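Local coordinates for SsfX3 (Streptomyces sp. SF2575, PDB 3SKV), which probably transfers a salicylyl group onto a tetracycline intermediate, as a GDSL/SGNH-type acyltransferase of a tetracycline biosynthetic pathway, at residues P295-D298 with E299-A302. The protein carries 1 engineered substitution. Residues are numbered along the deposited sequence; the frame is centred on the assembly and turned at random.
Sequences PFWD and ELPA
Glu299 closes a tight turn over Phe296-Glu299: its backbone N donates a weak hydrogen bond to Phe296 O (3.4 Å), bent to 137° at the hydrogen. Its side chain runs alongside the same turn, Glu299 CG lying 3.4 Å from Pro295 O. With CG beside the backbone N (chi1 -53°) and a second bend at chi2, the chain folds close to the Asp298 carbonyl instead of extending from the turn, and OE2 is hydrogen-bonded to Tyr293 OH. Asp298, whose OD2 sits 5.8 Å from Glu299 OE2, has its own partners: OD1 accepts from Ser294 N and OD2 forms a salt bridge with Arg312 of helix 308-324.

Leu300 follows, and its two methyls divide between two aromatic rings. Leu300 CD2 lies over one face of the Phe296 ring, 4.2 Å from the centroid and displaced toward the CZ rim, a CH-pi contact. Phe296 has CG anti to its backbone N (chi1 -179°), which swings the ring beside the carbonyl and brings Phe296 CZ within 3.9 Å of Leu300 CD2. Leu300 CD1 approaches the Trp297 ring obliquely, 3.7 Å from Trp297 CE3, the two side chains lying side by side and pointing the same way. Shortening Leu300 to an alanine would probably open a gap over the Phe296 face and beside the six-membered ring of Trp297, with both methyl contacts lost.

Leu300 also meets Phe257 of helix 254-257, in a surface loop of the GDSL/SGNH-type domain between strand 286-290 and helix 308-324. A weak backbone bond, apolar packing of Leu300 on the two rings and side-chain bonds to Ser294, Tyr293 and Arg312 together hold this loop, the nearby carboxylates of Asp298 and Glu299, both likely charged, being turned to separate polar partners.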
ATOM      1  N   PRO A 295      -4.375 -18.916   8.664  1.00 35.66           N
ATOM      2  CA  PRO A 295      -4.402 -20.075   9.578  1.00 37.29           C
ATOM      3  C   PRO A 295      -5.500 -19.984  10.645  1.00 44.00           C
ATOM      4  O   PRO A 295      -6.142 -21.008  10.949  1.00 44.04           O
ATOM      5  CB  PRO A 295      -2.987 -20.091  10.171  1.00 39.02           C
ATOM      6  CG  PRO A 295      -2.143 -19.399   9.133  1.00 42.18           C
ATOM      7  CD  PRO A 295      -3.040 -18.282   8.650  1.00 37.22           C
ATOM      8  N   PHE A 296      -5.784 -18.752  11.140  1.00 40.92           N
ATOM      9  CA  PHE A 296      -6.846 -18.541  12.128  1.00 41.91           C
ATOM     10  C   PHE A 296      -8.257 -18.659  11.532  1.00 47.35           C
ATOM     11  O   PHE A 296      -8.994 -19.578  11.890  1.00 49.37           O
ATOM     12  CB  PHE A 296      -6.665 -17.211  12.910  1.00 42.83           C
ATOM     13  CG  PHE A 296      -7.740 -16.977  13.948  1.00 44.98           C
ATOM     14  CD1 PHE A 296      -7.713 -17.647  15.167  1.00 49.28           C
ATOM     15  CD2 PHE A 296      -8.801 -16.112  13.691  1.00 45.71           C
ATOM     16  CE1 PHE A 296      -8.736 -17.460  16.108  1.00 51.14           C
ATOM     17  CE2 PHE A 296      -9.828 -15.935  14.627  1.00 49.07           C
ATOM     18  CZ  PHE A 296      -9.787 -16.605  15.830  1.00 48.69           C
ATOM     19  N   TRP A 297      -8.614 -17.727  10.633  1.00 42.68           N
ATOM     20  CA  TRP A 297      -9.931 -17.562  10.013  1.00 42.96           C
ATOM     21  C   TRP A 297     -10.470 -18.705   9.169  1.00 47.71           C
ATOM     22  O   TRP A 297     -11.651 -19.024   9.290  1.00 47.77           O
ATOM     23  CB  TRP A 297     -10.019 -16.216   9.274  1.00 40.46           C
ATOM     24  CG  TRP A 297      -9.710 -15.041  10.155  1.00 40.88           C
ATOM     25  CD1 TRP A 297      -8.540 -14.352  10.210  1.00 42.96           C
ATOM     26  CD2 TRP A 297     -10.550 -14.494  11.184  1.00 41.67           C
ATOM     27  NE1 TRP A 297      -8.596 -13.394  11.197  1.00 43.10           N
ATOM     28  CE2 TRP A 297      -9.830 -13.443  11.800  1.00 45.51           C
ATOM     29  CE3 TRP A 297     -11.838 -14.800  11.662  1.00 43.81           C
ATOM     30  CZ2 TRP A 297     -10.362 -12.678  12.848  1.00 44.59           C
ATOM     31  CZ3 TRP A 297     -12.369 -14.029  12.685  1.00 45.90           C
ATOM     32  CH2 TRP A 297     -11.626 -12.992  13.275  1.00 46.14           C
ATOM     33  N   ASP A 298      -9.630 -19.306   8.306  1.00 45.26           N
ATOM     34  CA  ASP A 298     -10.025 -20.438   7.442  1.00 45.40           C
ATOM     35  C   ASP A 298     -10.351 -21.691   8.258  1.00 50.23           C
ATOM     36  O   ASP A 298     -11.126 -22.543   7.801  1.00 50.90           O
ATOM     37  CB  ASP A 298      -8.895 -20.792   6.450  1.00 45.83           C
ATOM     38  CG  ASP A 298      -8.878 -19.971   5.181  1.00 45.97           C
ATOM     39  OD1 ASP A 298      -8.220 -18.916   5.172  1.00 43.30           O
ATOM     40  OD2 ASP A 298      -9.482 -20.416   4.181  1.00 52.49           O
ATOM     41  N   GLU A 299      -9.740 -21.814   9.452  1.00 46.75           N
ATOM     42  CA  GLU A 299      -9.888 -23.009  10.283  1.00 48.26           C
ATOM     43  C   GLU A 299     -10.963 -23.011  11.375  1.00 53.99           C
ATOM     44  O   GLU A 299     -11.165 -24.039  12.037  1.00 56.60           O
ATOM     45  CB  GLU A 299      -8.521 -23.547  10.745  1.00 49.92           C
ATOM     46  CG  GLU A 299      -7.522 -23.786   9.607  1.00 56.94           C
ATOM     47  CD  GLU A 299      -7.940 -24.639   8.415  1.00 70.65           C
ATOM     48  OE1 GLU A 299      -8.924 -25.410   8.522  1.00 72.59           O
ATOM     49  OE2 GLU A 299      -7.211 -24.606   7.399  1.00 56.17           O
ATOM     50  N   LEU A 300     -11.689 -21.891  11.516  1.00 48.90           N
ATOM     51  CA  LEU A 300     -12.767 -21.733  12.484  1.00 49.96           C
ATOM     52  C   LEU A 300     -13.909 -22.711  12.202  1.00 59.13           C
ATOM     53  O   LEU A 300     -14.174 -23.000  11.027  1.00 58.46           O
ATOM     54  CB  LEU A 300     -13.308 -20.295  12.459  1.00 48.47           C
ATOM     55  CG  LEU A 300     -12.441 -19.177  13.031  1.00 51.73           C
ATOM     56  CD1 LEU A 300     -13.230 -17.903  13.093  1.00 52.03           C
ATOM     57  CD2 LEU A 300     -11.942 -19.491  14.428  1.00 52.68           C
ATOM     58  N   PRO A 301     -14.578 -23.260  13.246  1.00 60.81           N
ATOM     59  CA  PRO A 301     -15.693 -24.194  13.001  1.00 62.74           C
ATOM     60  C   PRO A 301     -16.886 -23.448  12.380  1.00 68.11           C
ATOM     61  O   PRO A 301     -17.225 -22.352  12.842  1.00 67.97           O
ATOM     62  CB  PRO A 301     -15.992 -24.762  14.398  1.00 66.52           C
ATOM     63  CG  PRO A 301     -14.785 -24.387  15.251  1.00 70.98           C
ATOM     64  CD  PRO A 301     -14.370 -23.066  14.695  1.00 64.47           C
ATOM     65  N   ALA A 302     -17.458 -24.014  11.285  1.00 64.75           N
ATOM     66  CA  ALA A 302     -18.545 -23.459  10.467  1.00 63.82           C
ATOM     67  C   ALA A 302     -19.693 -22.769  11.215  1.00 70.35           C
ATOM     68  O   ALA A 302     -20.067 -21.653  10.831  1.00 68.97           O
ATOM     69  CB  ALA A 302     -19.081 -24.510   9.507  1.00 64.76           C
TER